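S-adenosylmethionine dependent methyltransferase (Mesorhizobium loti, PDB 3BKW) probably transfers methyl groups from S-adenosylmethionine to an acceptor substrate, as a member of the class I, Rossmann-like methyltransferases. Local coordinates at residues S67-L79 and G90-L103. Residues are numbered along the deposited sequence; the frame is centred on the assembly and turned at random. Where two conformers were deposited one is given.
Sequences SYVLGLDLSEKML and GITYERADLDKLHL
L72 and L79 pack against strand 91-95 from the two faces of the sheet, where it runs parallel to strand 68-73. The strands are joined by backbone bonds such as G71 N to T92 O (2.8 Å); D73 N to E94 O is long and weak (3.5 Å), after which A96 N still bonds D73 O (2.9 Å). G71 suits its place because a CB there would collide with the Y93 ring. On the face with L70 and T92, L72 turns CG away from its carbonyl carbon (chi1 -57°); CD1 meets L101 CD1 at 3.8 Å, while CD2 lies beside E94 CB, so its branched apolar end fills between E94, L101 and L103. On the other face, L79 lays CD1 against the peptide between E94 and R95, 3.4 Å from R95 N, and CD2 near Y93.

The solvent side is at exposed L74 and R95. The long aliphatic stem of R95 runs along L74 and carries its charge to the rim; L74 CD1 sits over one guanidinium face, 3.2 Å from R95 NH2, and a water links L74 O weakly to that nitrogen. At the opposite end, partly exposed Y68 brings its ring edge to T92, CE1 lying 3.5 Å from T92 OG1 in the ring plane. An alanine in place of Y68 is likely to leave the T92 side chain without its aromatic neighbour.

D73 closes its strand with an Asx turn to S75 N, and its other oxygen accepts from G53 N. Helix 76-84 makes the beta-alpha-beta crossover between these strands; strand 46-50 flanks 68-73, helix 56-63 packs on Y93, and helix 123-133 lies against L101 and L103.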
ATOM      1  N   SER A  67       9.214 -29.591   2.917  1.00 28.26           N
ATOM      2  CA  SER A  67       8.874 -30.895   3.510  1.00 29.66           C
ATOM      3  C   SER A  67       7.557 -31.433   2.980  1.00 29.08           C
ATOM      4  O   SER A  67       7.417 -32.638   2.784  1.00 31.04           O
ATOM      5  CB  SER A  67       8.849 -30.861   5.052  1.00 29.69           C
ATOM      6  OG  SER A  67       7.824 -30.025   5.554  1.00 39.06           O
ATOM      7  N   TYR A  68       6.601 -30.538   2.743  1.00 28.98           N
ATOM      8  CA  TYR A  68       5.279 -30.910   2.277  1.00 28.30           C
ATOM      9  C   TYR A  68       4.631 -29.743   1.542  1.00 27.24           C
ATOM     10  O   TYR A  68       4.714 -28.614   2.007  1.00 26.86           O
ATOM     11  CB  TYR A  68       4.415 -31.320   3.472  1.00 27.59           C
ATOM     12  CG  TYR A  68       2.950 -31.544   3.147  1.00 30.21           C
ATOM     13  CD1 TYR A  68       2.570 -32.548   2.254  1.00 36.40           C
ATOM     14  CD2 TYR A  68       1.941 -30.760   3.735  1.00 33.04           C
ATOM     15  CE1 TYR A  68       1.216 -32.770   1.937  1.00 34.62           C
ATOM     16  CE2 TYR A  68       0.571 -30.979   3.426  1.00 33.02           C
ATOM     17  CZ  TYR A  68       0.230 -31.986   2.526  1.00 33.90           C
ATOM     18  OH  TYR A  68      -1.086 -32.231   2.205  1.00 37.77           O
ATOM     19  N   VAL A  69       4.012 -30.037   0.396  1.00 27.15           N
ATOM     20  CA  VAL A  69       3.302 -29.034  -0.409  1.00 28.22           C
ATOM     21  C   VAL A  69       1.891 -29.543  -0.718  1.00 27.69           C
ATOM     22  O   VAL A  69       1.733 -30.660  -1.204  1.00 28.46           O
ATOM     23  CB  VAL A  69       4.026 -28.690  -1.740  1.00 29.00           C
ATOM     24  CG1 VAL A  69       3.284 -27.552  -2.460  1.00 32.02           C
ATOM     25  CG2 VAL A  69       5.466 -28.264  -1.468  1.00 28.09           C
ATOM     26  N   LEU A  70       0.880 -28.732  -0.389  1.00 27.91           N
ATOM     27  CA  LEU A  70      -0.525 -29.000  -0.717  1.00 27.15           C
ATOM     28  C   LEU A  70      -0.895 -27.971  -1.786  1.00 27.18           C
ATOM     29  O   LEU A  70      -0.888 -26.764  -1.510  1.00 27.62           O
ATOM     30  CB  LEU A  70      -1.430 -28.850   0.500  1.00 27.54           C
ATOM     31  CG  LEU A  70      -2.949 -28.973   0.244  1.00 29.59           C
ATOM     32  CD1 LEU A  70      -3.332 -30.350  -0.356  1.00 27.65           C
ATOM     33  CD2 LEU A  70      -3.711 -28.702   1.529  1.00 30.07           C
ATOM     34  N   GLY A  71      -1.182 -28.447  -2.990  1.00 26.30           N
ATOM     35  CA  GLY A  71      -1.600 -27.599  -4.104  1.00 26.21           C
ATOM     36  C   GLY A  71      -3.100 -27.704  -4.259  1.00 26.02           C
ATOM     37  O   GLY A  71      -3.623 -28.806  -4.416  1.00 27.01           O
ATOM     38  N   LEU A  72      -3.789 -26.563  -4.215  1.00 26.20           N
ATOM     39  CA  LEU A  72      -5.243 -26.505  -4.339  1.00 26.72           C
ATOM     40  C   LEU A  72      -5.685 -25.728  -5.573  1.00 27.98           C
ATOM     41  O   LEU A  72      -5.186 -24.638  -5.826  1.00 28.51           O
ATOM     42  CB  LEU A  72      -5.836 -25.847  -3.109  1.00 27.40           C
ATOM     43  CG  LEU A  72      -5.510 -26.482  -1.760  1.00 26.59           C
ATOM     44  CD1 LEU A  72      -6.260 -25.716  -0.636  1.00 28.42           C
ATOM     45  CD2 LEU A  72      -5.855 -27.959  -1.735  1.00 27.01           C
ATOM     46  N   ASP A  73      -6.656 -26.282  -6.305  1.00 29.36           N
ATOM     47  CA  ASP A  73      -7.215 -25.631  -7.491  1.00 29.32           C
ATOM     48  C   ASP A  73      -8.645 -26.163  -7.697  1.00 29.87           C
ATOM     49  O   ASP A  73      -8.983 -27.231  -7.211  1.00 31.22           O
ATOM     50  CB  ASP A  73      -6.325 -25.899  -8.717  1.00 32.51           C
ATOM     51  CG  ASP A  73      -6.511 -24.872  -9.817  1.00 34.89           C
ATOM     52  OD1 ASP A  73      -5.734 -23.884  -9.843  1.00 33.41           O
ATOM     53  OD2 ASP A  73      -7.452 -25.031 -10.626  1.00 45.36           O
ATOM     54  N   LEU A  74      -9.470 -25.391  -8.387  1.00 32.65           N
ATOM     55  CA  LEU A  74     -10.857 -25.789  -8.662  1.00 35.22           C
ATOM     56  C   LEU A  74     -10.945 -26.823  -9.784  1.00 34.73           C
ATOM     57  O   LEU A  74     -11.845 -27.642  -9.765  1.00 36.48           O
ATOM     58  CB  LEU A  74     -11.703 -24.559  -9.013  1.00 34.65           C
ATOM     59  CG  LEU A  74     -13.231 -24.740  -9.106  1.00 34.33           C
ATOM     60  CD1 LEU A  74     -13.862 -25.210  -7.790  1.00 40.70           C
ATOM     61  CD2 LEU A  74     -13.846 -23.415  -9.525  1.00 39.81           C
ATOM     62  N   SER A  75      -9.996 -26.796 -10.724  1.00 34.87           N
ATOM     63  CA  SER A  75     -10.002 -27.676 -11.905  1.00 36.27           C
ATOM     64  C   SER A  75      -9.388 -29.054 -11.670  1.00 36.31           C
ATOM     65  O   SER A  75      -8.166 -29.172 -11.530  1.00 34.81           O
ATOM     66  CB  SER A  75      -9.271 -26.990 -13.072  1.00 37.06           C
ATOM     67  OG  SER A  75      -9.218 -27.843 -14.195  1.00 40.34           O
ATOM     68  N   GLU A  76     -10.224 -30.093 -11.660  1.00 38.21           N
ATOM     69  CA  GLU A  76      -9.743 -31.476 -11.496  1.00 39.31           C
ATOM     70  C   GLU A  76      -8.801 -31.883 -12.633  1.00 40.60           C
ATOM     71  O   GLU A  76      -7.778 -32.526 -12.383  1.00 39.64           O
ATOM     72  CB  GLU A  76     -10.914 -32.469 -11.396  1.00 39.86           C
ATOM     73  CG  GLU A  76     -10.517 -33.942 -11.154  1.00 40.76           C
ATOM     74  CD  GLU A  76      -9.699 -34.158  -9.883  1.00 46.95           C
ATOM     75  OE1 GLU A  76      -9.887 -33.396  -8.915  1.00 42.49           O
ATOM     76  OE2 GLU A  76      -8.883 -35.104  -9.846  1.00 46.38           O
ATOM     77  N   LYS A  77      -9.155 -31.506 -13.864  1.00 42.98           N
ATOM     78  CA  LYS A  77      -8.323 -31.787 -15.046  1.00 43.96           C
ATOM     79  C   LYS A  77      -6.935 -31.152 -14.953  1.00 42.91           C
ATOM     80  O   LYS A  77      -5.949 -31.789 -15.332  1.00 43.88           O
ATOM     81  CB  LYS A  77      -9.023 -31.359 -16.344  1.00 44.82           C
ATOM     82  CG  LYS A  77     -10.197 -32.258 -16.701  1.00 48.66           C
ATOM     83  CD  LYS A  77     -10.889 -31.816 -17.982  1.00 48.08           C
ATOM     84  CE  LYS A  77     -12.022 -32.770 -18.349  1.00 52.68           C
ATOM     85  NZ  LYS A  77     -12.735 -32.343 -19.590  1.00 55.90           N
HETATM   86  N   MSE A  78      -6.866 -29.929 -14.413  1.00 41.63           N
HETATM   87  CA  MSE A  78      -5.588 -29.245 -14.264  0.50 39.83           C
HETATM   88  C   MSE A  78      -4.754 -29.913 -13.168  1.00 38.87           C
HETATM   89  O   MSE A  78      -3.532 -30.053 -13.311  1.00 38.51           O
HETATM   90  CB  MSE A  78      -5.764 -27.747 -14.018  0.50 39.28           C
HETATM   91  CG  MSE A  78      -4.452 -27.009 -13.988  0.50 39.62           C
HETATM   92 SE   MSE A  78      -3.342 -27.308 -15.562  0.38 37.17          SE
HETATM   93  CE  MSE A  78      -4.290 -26.073 -16.723  0.50 36.32           C
ATOM     94  N   LEU A  79      -5.414 -30.358 -12.095  1.00 36.09           N
ATOM     95  CA  LEU A  79      -4.749 -31.096 -11.008  1.00 36.65           C
ATOM     96  C   LEU A  79      -4.225 -32.449 -11.503  1.00 35.47           C
ATOM     97  O   LEU A  79      -3.177 -32.904 -11.044  1.00 34.04           O
ATOM     98  CB  LEU A  79      -5.684 -31.296  -9.807  1.00 35.78           C
ATOM     99  CG  LEU A  79      -6.128 -30.042  -9.043  1.00 35.85           C
ATOM    100  CD1 LEU A  79      -7.100 -30.412  -7.947  1.00 33.85           C
ATOM    101  CD2 LEU A  79      -4.952 -29.277  -8.465  1.00 34.55           C
ATOM    102  N   GLY A  90       5.787 -35.932  -1.503  1.00 26.73           N
ATOM    103  CA  GLY A  90       5.972 -34.583  -0.983  1.00 26.91           C
ATOM    104  C   GLY A  90       5.003 -33.525  -1.457  1.00 27.43           C
ATOM    105  O   GLY A  90       4.936 -32.470  -0.819  1.00 29.51           O
ATOM    106  N   ILE A  91       4.283 -33.778  -2.568  1.00 28.15           N
ATOM    107  CA  ILE A  91       3.281 -32.856  -3.096  1.00 28.51           C
ATOM    108  C   ILE A  91       1.935 -33.567  -3.219  1.00 27.20           C
ATOM    109  O   ILE A  91       1.838 -34.593  -3.895  1.00 30.26           O
ATOM    110  CB  ILE A  91       3.638 -32.283  -4.493  1.00 27.73           C
ATOM    111  CG1 ILE A  91       5.048 -31.685  -4.503  1.00 30.78           C
ATOM    112  CG2 ILE A  91       2.583 -31.230  -4.889  1.00 30.07           C
ATOM    113  CD1 ILE A  91       5.438 -31.074  -5.849  1.00 30.35           C
ATOM    114  N   THR A  92       0.918 -33.017  -2.558  1.00 28.47           N
ATOM    115  CA  THR A  92      -0.463 -33.499  -2.623  1.00 27.34           C
ATOM    116  C   THR A  92      -1.277 -32.445  -3.350  1.00 26.95           C
ATOM    117  O   THR A  92      -1.136 -31.257  -3.051  1.00 27.58           O
ATOM    118  CB  THR A  92      -1.050 -33.709  -1.223  1.00 28.28           C
ATOM    119  OG1 THR A  92      -0.317 -34.746  -0.564  1.00 31.73           O
ATOM    120  CG2 THR A  92      -2.550 -34.091  -1.277  1.00 28.68           C
ATOM    121  N   TYR A  93      -2.110 -32.878  -4.307  1.00 27.04           N
ATOM    122  CA  TYR A  93      -3.017 -31.980  -5.035  1.00 26.70           C
ATOM    123  C   TYR A  93      -4.438 -32.344  -4.666  1.00 27.31           C
ATOM    124  O   TYR A  93      -4.780 -33.520  -4.644  1.00 26.17           O
ATOM    125  CB  TYR A  93      -2.830 -32.084  -6.538  1.00 25.99           C
ATOM    126  CG  TYR A  93      -1.509 -31.530  -7.008  1.00 25.37           C
ATOM    127  CD1 TYR A  93      -1.322 -30.150  -7.154  1.00 27.11           C
ATOM    128  CD2 TYR A  93      -0.435 -32.371  -7.284  1.00 26.89           C
ATOM    129  CE1 TYR A  93      -0.087 -29.630  -7.588  1.00 25.68           C
ATOM    130  CE2 TYR A  93       0.798 -31.861  -7.709  1.00 26.71           C
ATOM    131  CZ  TYR A  93       0.961 -30.489  -7.863  1.00 28.12           C
ATOM    132  OH  TYR A  93       2.173 -29.982  -8.296  1.00 30.08           O
ATOM    133  N   GLU A  94      -5.241 -31.338  -4.329  1.00 27.56           N
ATOM    134  CA  GLU A  94      -6.651 -31.559  -3.979  1.00 30.05           C
ATOM    135  C   GLU A  94      -7.507 -30.491  -4.602  1.00 30.97           C
ATOM    136  O   GLU A  94      -7.093 -29.334  -4.702  1.00 29.32           O
ATOM    137  CB  GLU A  94      -6.862 -31.540  -2.467  1.00 31.58           C
ATOM    138  CG  GLU A  94      -6.173 -32.663  -1.701  1.00 35.20           C
ATOM    139  CD  GLU A  94      -6.485 -32.650  -0.202  1.00 35.84           C
ATOM    140  OE1 GLU A  94      -7.134 -31.702   0.282  1.00 45.11           O
ATOM    141  OE2 GLU A  94      -6.065 -33.594   0.504  1.00 45.78           O
ATOM    142  N   ARG A  95      -8.714 -30.874  -5.010  1.00 33.17           N
ATOM    143  CA  ARG A  95      -9.653 -29.934  -5.608  1.00 35.96           C
ATOM    144  C   ARG A  95     -10.240 -29.082  -4.475  1.00 34.24           C
ATOM    145  O   ARG A  95     -10.551 -29.607  -3.402  1.00 36.90           O
ATOM    146  CB  ARG A  95     -10.748 -30.664  -6.389  1.00 36.51           C
ATOM    147  CG  ARG A  95     -11.553 -29.746  -7.285  1.00 41.31           C
ATOM    148  CD  ARG A  95     -12.726 -30.460  -7.917  1.00 43.05           C
ATOM    149  NE  ARG A  95     -13.696 -29.519  -8.476  1.00 54.63           N
ATOM    150  CZ  ARG A  95     -14.577 -28.794  -7.770  1.00 62.47           C
ATOM    151  NH1 ARG A  95     -14.621 -28.838  -6.427  1.00 66.72           N
ATOM    152  NH2 ARG A  95     -15.421 -27.983  -8.417  1.00 64.12           N
ATOM    153  N   ALA A  96     -10.314 -27.769  -4.691  1.00 33.49           N
ATOM    154  CA  ALA A  96     -10.867 -26.845  -3.699  1.00 34.34           C
ATOM    155  C   ALA A  96     -11.418 -25.589  -4.343  1.00 32.76           C
ATOM    156  O   ALA A  96     -10.930 -25.158  -5.385  1.00 32.33           O
ATOM    157  CB  ALA A  96      -9.825 -26.473  -2.663  1.00 35.97           C
ATOM    158  N   ASP A  97     -12.444 -25.024  -3.704  1.00 33.50           N
ATOM    159  CA  ASP A  97     -13.079 -23.778  -4.121  1.00 33.11           C
ATOM    160  C   ASP A  97     -12.567 -22.735  -3.145  1.00 30.98           C
ATOM    161  O   ASP A  97     -12.901 -22.791  -1.958  1.00 33.16           O
ATOM    162  CB  ASP A  97     -14.607 -23.899  -4.016  1.00 32.63           C
ATOM    163  CG  ASP A  97     -15.352 -22.636  -4.480  1.00 38.28           C
ATOM    164  OD1 ASP A  97     -14.734 -21.583  -4.777  1.00 42.44           O
ATOM    165  OD2 ASP A  97     -16.600 -22.706  -4.541  1.00 47.60           O
ATOM    166  N   LEU A  98     -11.758 -21.791  -3.625  1.00 30.93           N
ATOM    167  CA  LEU A  98     -11.197 -20.747  -2.742  1.00 31.35           C
ATOM    168  C   LEU A  98     -12.256 -19.831  -2.087  1.00 32.51           C
ATOM    169  O   LEU A  98     -11.966 -19.217  -1.053  1.00 34.04           O
ATOM    170  CB  LEU A  98     -10.135 -19.916  -3.453  1.00 29.79           C
ATOM    171  CG  LEU A  98      -8.882 -20.636  -3.970  1.00 30.90           C
ATOM    172  CD1 LEU A  98      -7.933 -19.591  -4.575  1.00 30.45           C
ATOM    173  CD2 LEU A  98      -8.156 -21.466  -2.908  1.00 34.72           C
ATOM    174  N   ASP A  99     -13.454 -19.748  -2.677  1.00 34.54           N
ATOM    175  CA  ASP A  99     -14.586 -19.024  -2.069  1.00 35.84           C
ATOM    176  C   ASP A  99     -15.194 -19.755  -0.879  1.00 36.58           C
ATOM    177  O   ASP A  99     -15.905 -19.131  -0.104  1.00 37.76           O
ATOM    178  CB  ASP A  99     -15.709 -18.775  -3.088  1.00 36.79           C
ATOM    179  CG  ASP A  99     -15.315 -17.802  -4.160  1.00 37.44           C
ATOM    180  OD1 ASP A  99     -14.821 -16.710  -3.821  1.00 39.39           O
ATOM    181  OD2 ASP A  99     -15.548 -18.092  -5.352  1.00 47.62           O
ATOM    182  N   LYS A 100     -14.948 -21.061  -0.757  1.00 35.90           N
ATOM    183  CA  LYS A 100     -15.464 -21.898   0.338  1.00 38.63           C
ATOM    184  C   LYS A 100     -14.302 -22.689   0.955  1.00 35.99           C
ATOM    185  O   LYS A 100     -14.443 -23.857   1.306  1.00 37.69           O
ATOM    186  CB  LYS A 100     -16.516 -22.869  -0.217  1.00 38.71           C
ATOM    187  CG  LYS A 100     -17.663 -22.227  -0.992  1.00 44.44           C
ATOM    188  CD  LYS A 100     -18.600 -23.296  -1.529  1.00 41.98           C
ATOM    189  N   LEU A 101     -13.159 -22.023   1.111  1.00 34.51           N
ATOM    190  CA  LEU A 101     -11.935 -22.666   1.556  1.00 34.43           C
ATOM    191  C   LEU A 101     -11.940 -23.083   3.022  1.00 34.62           C
ATOM    192  O   LEU A 101     -12.309 -22.295   3.902  1.00 33.25           O
ATOM    193  CB  LEU A 101     -10.738 -21.727   1.334  1.00 35.34           C
ATOM    194  CG  LEU A 101      -9.315 -22.206   1.687  1.00 35.05           C
ATOM    195  CD1 LEU A 101      -8.862 -23.333   0.760  1.00 37.89           C
ATOM    196  CD2 LEU A 101      -8.307 -21.046   1.677  1.00 33.24           C
ATOM    197  N   HIS A 102     -11.517 -24.330   3.243  1.00 33.53           N
ATOM    198  CA  HIS A 102     -11.324 -24.877   4.570  0.50 34.50           C
ATOM    199  C   HIS A 102      -9.894 -25.412   4.607  1.00 34.08           C
ATOM    200  O   HIS A 102      -9.434 -26.029   3.648  1.00 34.44           O
ATOM    201  CB  HIS A 102     -12.377 -25.941   4.876  0.50 35.60           C
ATOM    202  CG  HIS A 102     -13.770 -25.390   4.956  0.50 35.91           C
ATOM    203  ND1 HIS A 102     -14.613 -25.334   3.866  0.50 40.58           N
ATOM    204  CD2 HIS A 102     -14.455 -24.840   5.989  0.50 36.59           C
ATOM    205  CE1 HIS A 102     -15.761 -24.788   4.226  0.50 36.62           C
ATOM    206  NE2 HIS A 102     -15.691 -24.479   5.508  0.50 38.45           N
ATOM    207  N   LEU A 103      -9.180 -25.118   5.694  1.00 33.03           N
ATOM    208  CA  LEU A 103      -7.811 -25.577   5.879  1.00 33.25           C
ATOM    209  C   LEU A 103      -7.657 -26.058   7.312  1.00 33.95           C
ATOM    210  O   LEU A 103      -8.251 -25.451   8.222  1.00 34.03           O
ATOM    211  CB  LEU A 103      -6.788 -24.466   5.585  1.00 32.37           C
ATOM    212  CG  LEU A 103      -6.553 -24.005   4.138  1.00 35.24           C
ATOM    213  CD1 LEU A 103      -5.554 -22.834   4.117  1.00 33.58           C
ATOM    214  CD2 LEU A 103      -6.052 -25.151   3.271  1.00 34.22           C
TER
HETATM  215  O   HOH W   1     -14.468 -27.384 -11.622  1.00 46.66           O